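Local coordinates for Dye-decolorizing peroxidase (Irpex lacteus, PDB 7D8M), which binds heme b and probably works as a dye-decolorizing peroxidase, using peroxide to oxidise its substrates, at residues F9-G14 and S440-V445; I16-K21 and T55-V60; D88-D93 and S367-G372; P185-A190 and D284-N289. All coordinates share one frame; numbering follows the deposited sequence.

Overall arrangement
Contacts 1 and 2 are neighbours, their centres about 13 Å apart: Phe-9 CE1 packs on Leu-17 CD2 at 3.7 Å and Gly-14 CA on Ile-56 CD1 at 3.8 Å. Contact 1 joins the two ends of the chain, and the other three are formed by residues between its segments. Contacts 3 and 4 stand apart, about 28 Å between centres. Contact 4 borders the heme, with the side chain of Asn-289 about 5 Å from it, while in contact 3 the side chain of Ile-369 stays about 10 Å off. Gly-19 of contact 2 lies about 13 Å from the same cofactor, while contact 1 is remote from the heme-binding residues.

Contact 1 of 4, residues F9-G14 and S440-V445; sequences FENIQG and SITAIV
Asn-11 and Thr-442 cross at about a right angle where the N-terminal loop meets the first turn of the C-terminal helix 441-448, a helix N-terminus met by an asparagine from the opposite end of the chain. The Asn-11 amide is used at both ends. Its OD1 takes the N-H of Thr-442 on a lone pair, in the carbonyl plane, at 2.9 Å, and its ND2 donates to Thr-442 OG1 at 3.1 Å, with the hydroxyl tilted 15° out of the amide plane. Two bonds to one residue fix the rotation of the amide. CG stands opposite the backbone N about the first torsion (chi1 -161°), which carries the amide out to the helix, while the backbone O of Asn-11 accepts from Ile-441 N at 2.9 Å. Backbone and side chain of a single residue thus occupy the N-H groups of Ile-441 and Thr-442 at the start of the helix. Ser-440, the N-cap, serves the next one: its OG accepts from Ala-443 N. The aliphatic chains meet polar groups. Ile-441 lays CG1 against the Asn-11 carbonyl and brings CD1 to within 3.7 Å of Glu-10 O. Gln-13 and Ile-444 reach toward each other from opposite directions; the Gln-13 NE2 is held by the carbonyls of Leu-70 and Pro-439, and beyond the contact Ile-444 rests on Ala-46 of helix 35-49. The two side chains meet where Ile-444 CD1 lies 3.7 Å from Gln-13 NE2.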
loop_
_atom_site.group_PDB
_atom_site.type_symbol
_atom_site.label_atom_id
_atom_site.label_comp_id
_atom_site.label_asym_id
_atom_site.label_seq_id
_atom_site.Cartn_x
_atom_site.Cartn_y
_atom_site.Cartn_z
ATOM N N PHE A 9 -4.075 -19.457 11.299
ATOM C CA PHE A 9 -3.016 -18.464 11.163
ATOM C C PHE A 9 -1.640 -19.086 10.948
ATOM O O PHE A 9 -0.713 -18.385 10.528
ATOM C CB PHE A 9 -3.017 -17.554 12.388
ATOM C CG PHE A 9 -4.235 -16.681 12.477
ATOM C CD1 PHE A 9 -4.590 -15.863 11.416
ATOM C CD2 PHE A 9 -5.039 -16.698 13.597
ATOM C CE1 PHE A 9 -5.715 -15.062 11.479
ATOM C CE2 PHE A 9 -6.166 -15.896 13.667
ATOM C CZ PHE A 9 -6.503 -15.083 12.604
ATOM N N GLU A 10 -1.479 -20.378 11.216
ATOM C CA GLU A 10 -0.231 -21.043 10.867
ATOM C C GLU A 10 -0.144 -21.382 9.377
ATOM O O GLU A 10 0.938 -21.758 8.901
ATOM C CB GLU A 10 -0.051 -22.300 11.736
ATOM C CG GLU A 10 -0.905 -23.495 11.328
ATOM C CD GLU A 10 -2.385 -23.340 11.665
ATOM O OE1 GLU A 10 -2.744 -22.441 12.460
ATOM O OE2 GLU A 10 -3.195 -24.136 11.133
ATOM N N ASN A 11 -1.239 -21.232 8.628
ATOM C CA ASN A 11 -1.241 -21.468 7.188
ATOM C C ASN A 11 -1.322 -20.192 6.347
ATOM O O ASN A 11 -1.313 -20.278 5.112
ATOM C CB ASN A 11 -2.401 -22.389 6.800
ATOM C CG ASN A 11 -2.194 -23.024 5.442
ATOM O OD1 ASN A 11 -1.059 -23.234 5.025
ATOM N ND2 ASN A 11 -3.281 -23.308 4.735
ATOM N N ILE A 12 -1.400 -19.019 6.964
ATOM C CA ILE A 12 -1.565 -17.763 6.234
ATOM C C ILE A 12 -0.237 -17.020 6.239
ATOM O O ILE A 12 0.385 -16.856 7.295
ATOM C CB ILE A 12 -2.693 -16.914 6.841
ATOM C CG1 ILE A 12 -3.993 -17.724 6.846
ATOM C CG2 ILE A 12 -2.864 -15.588 6.076
ATOM C CD1 ILE A 12 -5.204 -16.969 7.375
ATOM N N GLN A 13 0.209 -16.597 5.055
ATOM C CA GLN A 13 1.450 -15.843 4.945
ATOM C C GLN A 13 1.370 -14.566 5.773
ATOM O O GLN A 13 0.432 -13.771 5.629
ATOM C CB GLN A 13 1.741 -15.523 3.481
ATOM C CG GLN A 13 2.039 -16.761 2.654
ATOM C CD GLN A 13 2.893 -16.444 1.461
ATOM O OE1 GLN A 13 4.054 -16.051 1.600
ATOM N NE2 GLN A 13 2.330 -16.605 0.273
ATOM N N GLY A 14 2.381 -14.370 6.620
ATOM C CA GLY A 14 2.301 -13.385 7.681
ATOM C C GLY A 14 2.238 -11.944 7.212
ATOM O O GLY A 14 1.642 -11.102 7.888
ATOM N N SER A 440 -1.955 -19.479 0.400
ATOM C CA SER A 440 -1.711 -20.120 1.677
ATOM C C SER A 440 -0.427 -20.940 1.607
ATOM O O SER A 440 0.089 -21.258 0.529
ATOM C CB SER A 440 -2.881 -21.018 2.061
ATOM O OG SER A 440 -2.822 -22.227 1.323
ATOM N N ILE A 441 0.093 -21.287 2.782
ATOM C CA ILE A 441 1.369 -21.984 2.820
ATOM C C ILE A 441 1.231 -23.379 2.224
ATOM O O ILE A 441 2.057 -23.793 1.406
ATOM C CB ILE A 441 1.915 -21.994 4.255
ATOM C CG1 ILE A 441 1.903 -20.548 4.791
ATOM C CG2 ILE A 441 3.303 -22.587 4.284
ATOM C CD1 ILE A 441 2.751 -20.302 6.019
ATOM N N THR A 442 0.160 -24.104 2.572
ATOM C CA THR A 442 -0.064 -25.415 1.956
ATOM C C THR A 442 -0.243 -25.290 0.447
ATOM O O THR A 442 0.299 -26.096 -0.321
ATOM C CB THR A 442 -1.279 -26.109 2.580
ATOM O OG1 THR A 442 -2.433 -25.265 2.459
ATOM C CG2 THR A 442 -1.023 -26.423 4.048
ATOM N N ALA A 443 -0.979 -24.266 0.000
ATOM C CA ALA A 443 -1.186 -24.077 -1.429
ATOM C C ALA A 443 0.137 -23.894 -2.158
ATOM O O ALA A 443 0.301 -24.363 -3.289
ATOM C CB ALA A 443 -2.110 -22.879 -1.676
ATOM N N ILE A 444 1.093 -23.212 -1.530
ATOM C CA ILE A 444 2.414 -23.117 -2.130
ATOM C C ILE A 444 2.948 -24.515 -2.419
ATOM O O ILE A 444 3.405 -24.808 -3.529
ATOM C CB ILE A 444 3.366 -22.326 -1.222
ATOM C CG1 ILE A 444 2.896 -20.862 -1.112
ATOM C CG2 ILE A 444 4.770 -22.366 -1.786
ATOM C CD1 ILE A 444 3.709 -20.040 -0.155
ATOM N N VAL A 445 2.825 -25.415 -1.446
ATOM C CA VAL A 445 3.406 -26.750 -1.581
ATOM C C VAL A 445 2.505 -27.651 -2.412
ATOM O O VAL A 445 2.973 -28.370 -3.303
ATOM C CB VAL A 445 3.671 -27.360 -0.194
ATOM C CG1 VAL A 445 4.285 -28.755 -0.345
ATOM C CG2 VAL A 445 4.575 -26.454 0.625
#

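Contact 2 of 4, residues I16-K21 and T55-V60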
loop_
_atom_site.group_PDB
_atom_site.type_symbol
_atom_site.label_atom_id
_atom_site.label_comp_id
_atom_site.label_asym_id
_atom_site.label_seq_id
_atom_site.Cartn_x
_atom_site.Cartn_y
_atom_site.Cartn_z
ATOM N N ILE A 16 0.543 -10.624 4.990
ATOM C CA ILE A 16 -0.787 -10.203 4.555
ATOM C C ILE A 16 -1.507 -9.451 5.665
ATOM O O ILE A 16 -2.077 -8.368 5.447
ATOM C CB ILE A 16 -1.615 -11.416 4.098
ATOM C CG1 ILE A 16 -0.875 -12.209 3.010
ATOM C CG2 ILE A 16 -3.023 -10.956 3.658
ATOM C CD1 ILE A 16 -1.507 -13.567 2.685
ATOM N N LEU A 17 -1.530 -10.027 6.861
ATOM C CA LEU A 17 -2.475 -9.585 7.879
ATOM C C LEU A 17 -1.835 -8.716 8.944
ATOM O O LEU A 17 -2.423 -7.711 9.351
ATOM C CB LEU A 17 -3.146 -10.784 8.549
ATOM C CG LEU A 17 -4.175 -10.480 9.638
ATOM C CD1 LEU A 17 -5.316 -9.645 9.071
ATOM C CD2 LEU A 17 -4.700 -11.774 10.233
ATOM N N VAL A 18 -0.646 -9.078 9.404
ATOM C CA VAL A 18 0.027 -8.306 10.433
ATOM C C VAL A 18 1.178 -7.503 9.873
ATOM O O VAL A 18 1.531 -6.467 10.462
ATOM C CB VAL A 18 0.502 -9.210 11.587
ATOM C CG1 VAL A 18 -0.697 -9.858 12.241
ATOM C CG2 VAL A 18 1.463 -10.278 11.087
ATOM N N GLY A 19 1.726 -7.894 8.735
ATOM C CA GLY A 19 2.933 -7.254 8.266
ATOM C C GLY A 19 4.160 -7.858 8.913
ATOM O O GLY A 19 4.137 -8.327 10.056
ATOM N N MET A 20 5.256 -7.849 8.154
ATOM C CA MET A 20 6.527 -8.345 8.667
ATOM C C MET A 20 7.090 -7.436 9.753
ATOM O O MET A 20 7.768 -7.911 10.665
ATOM C CB MET A 20 7.521 -8.496 7.517
ATOM C CG MET A 20 7.208 -9.662 6.599
ATOM S SD MET A 20 8.541 -10.018 5.428
ATOM C CE MET A 20 7.786 -11.381 4.542
ATOM N N LYS A 21 6.817 -6.134 9.676
ATOM C CA LYS A 21 7.226 -5.157 10.686
ATOM C C LYS A 21 8.720 -5.222 10.970
ATOM O O LYS A 21 9.177 -4.954 12.086
ATOM C CB LYS A 21 6.412 -5.303 11.973
ATOM C CG LYS A 21 4.878 -5.161 11.832
ATOM C CD LYS A 21 4.437 -4.417 10.552
ATOM C CE LYS A 21 4.988 -2.985 10.419
ATOM N NZ LYS A 21 5.176 -2.632 8.960
ATOM N N THR A 55 3.655 -17.332 13.312
ATOM C CA THR A 55 5.048 -17.127 13.698
ATOM C C THR A 55 5.331 -15.661 14.015
ATOM O O THR A 55 6.042 -15.350 14.980
ATOM C CB THR A 55 5.974 -17.624 12.590
ATOM O OG1 THR A 55 5.745 -19.025 12.362
ATOM C CG2 THR A 55 7.428 -17.411 12.972
ATOM N N ILE A 56 4.787 -14.738 13.219
ATOM C CA ILE A 56 5.093 -13.330 13.443
ATOM C C ILE A 56 4.559 -12.879 14.799
ATOM O O ILE A 56 5.258 -12.202 15.560
ATOM C CB ILE A 56 4.538 -12.474 12.286
ATOM C CG1 ILE A 56 5.243 -12.829 10.968
ATOM C CG2 ILE A 56 4.661 -10.981 12.603
ATOM C CD1 ILE A 56 4.973 -11.809 9.845
ATOM N N ILE A 57 3.327 -13.281 15.140
ATOM C CA ILE A 57 2.713 -12.856 16.398
ATOM C C ILE A 57 3.034 -13.766 17.575
ATOM O O ILE A 57 2.705 -13.414 18.719
ATOM C CB ILE A 57 1.181 -12.764 16.287
ATOM C CG1 ILE A 57 0.570 -14.157 16.131
ATOM C CG2 ILE A 57 0.786 -11.853 15.142
ATOM C CD1 ILE A 57 -0.944 -14.157 16.232
ATOM N N GLY A 58 3.652 -14.924 17.341
ATOM C CA GLY A 58 3.988 -15.826 18.416
ATOM C C GLY A 58 5.308 -15.480 19.070
ATOM O O GLY A 58 5.973 -14.485 18.740
ATOM N N PRO A 59 5.720 -16.333 20.008
ATOM C CA PRO A 59 6.926 -16.039 20.791
ATOM C C PRO A 59 8.140 -15.837 19.900
ATOM O O PRO A 59 8.326 -16.530 18.898
ATOM C CB PRO A 59 7.081 -17.272 21.688
ATOM C CG PRO A 59 6.243 -18.335 21.058
ATOM C CD PRO A 59 5.139 -17.646 20.332
ATOM N N VAL A 60 8.957 -14.848 20.274
ATOM C CA VAL A 60 10.170 -14.519 19.536
ATOM C C VAL A 60 11.094 -15.724 19.416
ATOM O O VAL A 60 11.913 -15.795 18.490
ATOM C CB VAL A 60 10.869 -13.323 20.224
ATOM C CG1 VAL A 60 12.153 -12.938 19.510
ATOM C CG2 VAL A 60 9.924 -12.133 20.295
#
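The turn that leaves helix 14-17 packs against the last turn of helix 53-57, within the alpha+beta barrel domain of the DyP family, and the meeting is purely apolar between side chains. Val-18 and Ile-56 pass alongside, running opposite ways, with Val-18 CG2 3.6 Å from Ile-56 CG2. The other branch of the valine, CG1, turns to Ile-57, whose CG2 is 3.8 Å away, and these two side chains cross at about a right angle. Val-18 is thereby forked over two successive residues of the helix. With CG1 of Ile-56 placed opposite its carbonyl carbon (chi1 -64°) and the chain extended beyond it, CD1 reaches past the valine to the backbone, lying 3.6 Å from Gly-19 O and 4.0 Å from Met-20 CA. Gly-19, with phi 83°, is where the chain leaves helical geometry; a side chain there would press on the preceding carbonyl. The CB of Met-20 points away from helix 53-57, and the side chain packs on Phe-67 and Asn-69 of strand 67-72, while Asp-15 OD1 accepts from its backbone N. Ile-56 also touches Phe-67, and Val-18 rests on Phe-182. The arrangement is that of two helix ends, each followed by a glycine, brought together beside strand 67-72 of the N-terminal antiparallel sheet in the alpha+beta fold of DyP-type peroxidases.

Contact 3 of 4, residues D88-D93 and S367-G372; sequences DTAFSD and SVIGNG
Asp-88, the N-cap of helix 89-93, reaches across to the backbone of Ile-369 in the loop after strand 359-366. From CB its chain runs opposite the backbone N (chi1 -166°), carrying CG to the loop, where the carboxylate splits its work. OD1 turns back to its own helix and accepts from Phe-91 N at 2.9 Å, a capping bond met on the anti side, 24° out of the carboxylate plane; it also accepts a hydrogen bond from a water at 2.7 Å, whose oxygen in turn accepts from Gly-370 N. OD2 offers its syn lone pair to Ile-369 N at 2.9 Å, with an N-H...O angle of 157°, and receives a second water at 2.6 Å that bridges to Ser-367 O. Four bonds thus grip the group, and the donors around it would probably favour the charged form. Were Asp-88 an alanine, the amides of Phe-91 and Ile-369 would probably be left without their acceptor and the two waters less firmly placed. The Ile-369 side chain crosses Asp-88 at about a right angle, its CB and CG1 alongside the carboxylate; from there CG2 goes to Ala-90 CB at 3.7 Å and CD1 to Phe-91 CB at 3.8 Å. Behind the contact lies the second four-stranded sheet: Ile-369 rests on Phe-218 and Val-220 of strand 217-226 and on Tyr-435 of strand 428-438, while the Phe-91 ring meets Phe-77 of helix 74-79 edge-to-face, so helix 89-93 and the loop leading into helix 373-381 sit side by side against those strands.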
loop_
_atom_site.group_PDB
_atom_site.type_symbol
_atom_site.label_atom_id
_atom_site.label_comp_id
_atom_site.label_asym_id
_atom_site.label_seq_id
_atom_site.Cartn_x
_atom_site.Cartn_y
_atom_site.Cartn_z
ATOM N N ASP A 88 -9.961 -12.829 -10.999
ATOM C CA ASP A 88 -9.541 -11.449 -10.778
ATOM C C ASP A 88 -9.019 -10.923 -12.107
ATOM O O ASP A 88 -7.939 -11.314 -12.557
ATOM C CB ASP A 88 -8.484 -11.358 -9.676
ATOM C CG ASP A 88 -8.272 -9.937 -9.184
ATOM O OD1 ASP A 88 -7.741 -9.113 -9.965
ATOM O OD2 ASP A 88 -8.636 -9.650 -8.015
ATOM N N THR A 89 -9.803 -10.045 -12.741
ATOM C CA THR A 89 -9.488 -9.588 -14.091
ATOM C C THR A 89 -8.224 -8.727 -14.121
ATOM O O THR A 89 -7.429 -8.817 -15.066
ATOM C CB THR A 89 -10.690 -8.824 -14.674
ATOM O OG1 THR A 89 -10.943 -7.647 -13.900
ATOM C CG2 THR A 89 -11.950 -9.686 -14.651
ATOM N N ALA A 90 -8.026 -7.871 -13.110
ATOM C CA ALA A 90 -6.769 -7.129 -13.009
ATOM C C ALA A 90 -5.583 -8.076 -12.869
ATOM O O ALA A 90 -4.580 -7.945 -13.580
ATOM C CB ALA A 90 -6.812 -6.152 -11.828
ATOM N N PHE A 91 -5.674 -9.027 -11.937
ATOM C CA PHE A 91 -4.572 -9.965 -11.724
ATOM C C PHE A 91 -4.202 -10.673 -13.019
ATOM O O PHE A 91 -3.020 -10.804 -13.356
ATOM C CB PHE A 91 -4.938 -10.998 -10.660
ATOM C CG PHE A 91 -3.908 -12.108 -10.515
ATOM C CD1 PHE A 91 -2.672 -11.852 -9.927
ATOM C CD2 PHE A 91 -4.169 -13.394 -10.983
ATOM C CE1 PHE A 91 -1.704 -12.861 -9.791
ATOM C CE2 PHE A 91 -3.197 -14.414 -10.858
ATOM C CZ PHE A 91 -1.975 -14.150 -10.257
ATOM N N SER A 92 -5.210 -11.149 -13.753
ATOM C CA SER A 92 -4.941 -11.917 -14.961
ATOM C C SER A 92 -4.319 -11.045 -16.037
ATOM O O SER A 92 -3.470 -11.518 -16.804
ATOM C CB SER A 92 -6.229 -12.559 -15.464
ATOM O OG SER A 92 -6.820 -13.355 -14.449
ATOM N N ASP A 93 -4.710 -9.769 -16.087
ATOM C CA ASP A 93 -4.160 -8.842 -17.068
ATOM C C ASP A 93 -2.695 -8.531 -16.797
ATOM O O ASP A 93 -1.923 -8.293 -17.739
ATOM C CB ASP A 93 -4.959 -7.532 -17.054
ATOM C CG ASP A 93 -6.206 -7.584 -17.923
ATOM O OD1 ASP A 93 -6.372 -8.565 -18.682
ATOM O OD2 ASP A 93 -7.025 -6.637 -17.838
ATOM N N SER A 367 -8.669 -9.152 -1.271
ATOM C CA SER A 367 -9.192 -10.319 -1.972
ATOM C C SER A 367 -9.565 -10.015 -3.416
ATOM O O SER A 367 -9.615 -10.939 -4.236
ATOM C CB SER A 367 -10.406 -10.883 -1.228
ATOM O OG SER A 367 -11.551 -10.049 -1.396
ATOM N N VAL A 368 -9.834 -8.755 -3.749
ATOM C CA VAL A 368 -10.179 -8.349 -5.110
ATOM C C VAL A 368 -9.363 -7.109 -5.433
ATOM O O VAL A 368 -9.585 -6.045 -4.840
ATOM C CB VAL A 368 -11.682 -8.077 -5.278
ATOM C CG1 VAL A 368 -12.005 -7.639 -6.717
ATOM C CG2 VAL A 368 -12.489 -9.310 -4.897
ATOM N N ILE A 369 -8.412 -7.241 -6.364
ATOM C CA ILE A 369 -7.588 -6.097 -6.752
ATOM C C ILE A 369 -8.463 -4.918 -7.150
ATOM O O ILE A 369 -8.215 -3.776 -6.745
ATOM C CB ILE A 369 -6.625 -6.495 -7.884
ATOM C CG1 ILE A 369 -5.649 -7.563 -7.386
ATOM C CG2 ILE A 369 -5.824 -5.305 -8.388
ATOM C CD1 ILE A 369 -4.608 -7.944 -8.418
ATOM N N GLY A 370 -9.508 -5.180 -7.939
ATOM C CA GLY A 370 -10.362 -4.128 -8.450
ATOM C C GLY A 370 -11.123 -3.373 -7.381
ATOM O O GLY A 370 -11.555 -2.248 -7.636
ATOM N N ASN A 371 -11.298 -3.971 -6.193
ATOM C CA ASN A 371 -12.006 -3.341 -5.080
ATOM C C ASN A 371 -11.088 -2.651 -4.084
ATOM O O ASN A 371 -11.563 -1.812 -3.312
ATOM C CB ASN A 371 -12.840 -4.370 -4.314
ATOM C CG ASN A 371 -14.028 -4.869 -5.104
ATOM O OD1 ASN A 371 -14.373 -4.322 -6.159
ATOM N ND2 ASN A 371 -14.661 -5.921 -4.598
ATOM N N GLY A 372 -9.808 -2.989 -4.066
ATOM C CA GLY A 372 -8.891 -2.361 -3.134
ATOM C C GLY A 372 -8.005 -1.341 -3.814
ATOM O O GLY A 372 -8.475 -0.262 -4.197
HETATM O O HOH W 1 -9.751 -7.248 -9.879
HETATM O O HOH W 2 -10.510 -11.169 -6.995
#

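Contact 4 of 4, residues P185-A190 and D284-N289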
loop_
_atom_site.group_PDB
_atom_site.type_symbol
_atom_site.label_atom_id
_atom_site.label_comp_id
_atom_site.label_asym_id
_atom_site.label_seq_id
_atom_site.Cartn_x
_atom_site.Cartn_y
_atom_site.Cartn_z
ATOM N N PRO A 185 -9.740 -4.399 18.054
ATOM C CA PRO A 185 -9.674 -3.292 17.096
ATOM C C PRO A 185 -9.442 -1.971 17.806
ATOM O O PRO A 185 -9.945 -1.740 18.905
ATOM C CB PRO A 185 -11.047 -3.323 16.417
ATOM C CG PRO A 185 -11.656 -4.637 16.790
ATOM C CD PRO A 185 -11.081 -4.997 18.116
ATOM N N HIS A 186 -8.678 -1.108 17.169
ATOM C CA HIS A 186 -8.467 0.212 17.727
ATOM C C HIS A 186 -9.681 1.095 17.463
ATOM O O HIS A 186 -10.438 0.853 16.516
ATOM C CB HIS A 186 -7.215 0.839 17.129
ATOM C CG HIS A 186 -6.005 -0.030 17.240
ATOM N ND1 HIS A 186 -5.528 -0.480 18.451
ATOM C CD2 HIS A 186 -5.186 -0.548 16.295
ATOM C CE1 HIS A 186 -4.461 -1.232 18.247
ATOM N NE2 HIS A 186 -4.231 -1.285 16.948
ATOM N N PRO A 187 -9.913 2.105 18.300
ATOM C CA PRO A 187 -11.061 2.987 18.064
ATOM C C PRO A 187 -10.934 3.662 16.708
ATOM O O PRO A 187 -9.887 4.217 16.363
ATOM C CB PRO A 187 -11.004 3.989 19.225
ATOM C CG PRO A 187 -9.767 3.716 19.961
ATOM C CD PRO A 187 -9.206 2.402 19.554
ATOM N N GLY A 188 -12.001 3.561 15.916
ATOM C CA GLY A 188 -11.999 4.034 14.553
ATOM C C GLY A 188 -11.436 3.073 13.520
ATOM O O GLY A 188 -11.536 3.363 12.320
ATOM N N GLN A 189 -10.854 1.948 13.930
ATOM C CA GLN A 189 -10.286 1.003 12.968
ATOM C C GLN A 189 -11.399 0.250 12.247
ATOM O O GLN A 189 -12.417 -0.107 12.846
ATOM C CB GLN A 189 -9.344 0.014 13.668
ATOM C CG GLN A 189 -8.551 -0.913 12.725
ATOM C CD GLN A 189 -7.573 -1.830 13.453
ATOM O OE1 GLN A 189 -7.652 -2.005 14.669
ATOM N NE2 GLN A 189 -6.651 -2.423 12.706
ATOM N N ALA A 190 -11.209 0.006 10.954
ATOM C CA ALA A 190 -12.204 -0.754 10.207
ATOM C C ALA A 190 -12.119 -2.233 10.567
ATOM O O ALA A 190 -11.025 -2.810 10.629
ATOM C CB ALA A 190 -12.007 -0.565 8.709
ATOM N N ASP A 284 -0.622 8.430 19.461
ATOM C CA ASP A 284 -1.434 7.584 20.332
ATOM C C ASP A 284 -2.306 6.666 19.487
ATOM O O ASP A 284 -3.256 7.122 18.837
ATOM C CB ASP A 284 -2.293 8.442 21.259
ATOM C CG ASP A 284 -3.043 7.614 22.300
ATOM O OD1 ASP A 284 -3.118 6.371 22.158
ATOM O OD2 ASP A 284 -3.555 8.206 23.272
ATOM N N ILE A 285 -2.017 5.363 19.549
ATOM C CA ILE A 285 -2.783 4.347 18.825
ATOM C C ILE A 285 -4.258 4.403 19.192
ATOM O O ILE A 285 -5.126 4.006 18.401
ATOM C CB ILE A 285 -2.199 2.945 19.113
ATOM C CG1 ILE A 285 -0.682 2.920 18.875
ATOM C CG2 ILE A 285 -2.895 1.879 18.284
ATOM C CD1 ILE A 285 -0.268 3.086 17.426
ATOM N N GLU A 286 -4.570 4.863 20.402
ATOM C CA GLU A 286 -5.946 4.834 20.870
ATOM C C GLU A 286 -6.737 6.046 20.419
ATOM O O GLU A 286 -7.970 6.022 20.480
ATOM C CB GLU A 286 -5.975 4.724 22.398
ATOM C CG GLU A 286 -5.486 3.380 22.931
ATOM C CD GLU A 286 -6.416 2.243 22.556
ATOM O OE1 GLU A 286 -7.617 2.321 22.895
ATOM O OE2 GLU A 286 -5.957 1.278 21.909
ATOM N N ARG A 287 -6.067 7.101 19.967
ATOM C CA ARG A 287 -6.738 8.336 19.576
ATOM C C ARG A 287 -6.600 8.676 18.097
ATOM O O ARG A 287 -7.506 9.301 17.536
ATOM C CB ARG A 287 -6.197 9.536 20.384
ATOM C CG ARG A 287 -6.352 9.501 21.907
ATOM C CD ARG A 287 -5.358 10.479 22.587
ATOM N NE ARG A 287 -5.736 11.885 22.431
ATOM C CZ ARG A 287 -4.914 12.920 22.613
ATOM N NH1 ARG A 287 -3.649 12.725 22.964
ATOM N NH2 ARG A 287 -5.365 14.160 22.449
ATOM N N ASN A 288 -5.497 8.288 17.449
ATOM C CA ASN A 288 -5.140 8.872 16.161
ATOM C C ASN A 288 -5.974 8.349 14.991
ATOM O O ASN A 288 -5.824 8.859 13.874
ATOM C CB ASN A 288 -3.645 8.662 15.888
ATOM C CG ASN A 288 -3.273 7.206 15.700
ATOM O OD1 ASN A 288 -4.131 6.326 15.655
ATOM N ND2 ASN A 288 -1.978 6.946 15.582
ATOM N N ASN A 289 -6.851 7.367 15.204
ATOM C CA ASN A 289 -7.720 6.896 14.132
ATOM C C ASN A 289 -9.200 7.015 14.465
ATOM O O ASN A 289 -10.039 6.529 13.696
ATOM C CB ASN A 289 -7.394 5.443 13.762
ATOM C CG ASN A 289 -7.502 5.198 12.266
ATOM O OD1 ASN A 289 -7.432 6.143 11.467
ATOM N ND2 ASN A 289 -7.679 3.942 11.876
HETATM O O HOH W 3 -7.390 5.425 17.374
#
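The His-186 ring carries Ile-285 CG2 on one face, a CH-pi contact in which the methyl sits 3.5 Å from the ring centroid and 11° off its normal. Glu-286 comes in obliquely, its carboxylate plane 79° from that of the ring and its OE2 3.9 Å from His-186 ND1. In the isoleucine, with chi1 -51°, CG1 lies beside the backbone N and CG2 opposite it, which places the CG2 methyl over the imidazole. Replaced by a leucine, His-186 would no longer offer a flat face, and the Ile-285 methyl would probably pack less closely. Pro-187 crosses the same glutamate, its CG 3.0 Å from Glu-286 O and its CD 3.7 Å from Glu-286 OE1; the Glu-286 chain is bent at its second torsion, which folds the carboxylate back over the proline. The turn from His-186 to Gln-189 is a type II beta turn, tightened by a bond from His-186 N to Gln-189 OE1 at 2.8 Å. At its glycine a side chain would collide with Asn-289 O; instead Gly-188 CA makes a CA-H...O contact with that oxygen at 3.3 Å. One water ties the loops together, donating to Pro-187 O and Ile-285 O and accepting from Asn-289 N. Asn-289 itself holds Arg-319, a heme-binding residue, through OD1 and donates from ND2 to Ser-175 OG. The contact thus joins the loop running from strand 147-156 to helix 194-197 with the one between helices 279-283 and 312-316, at the surface beside the heme.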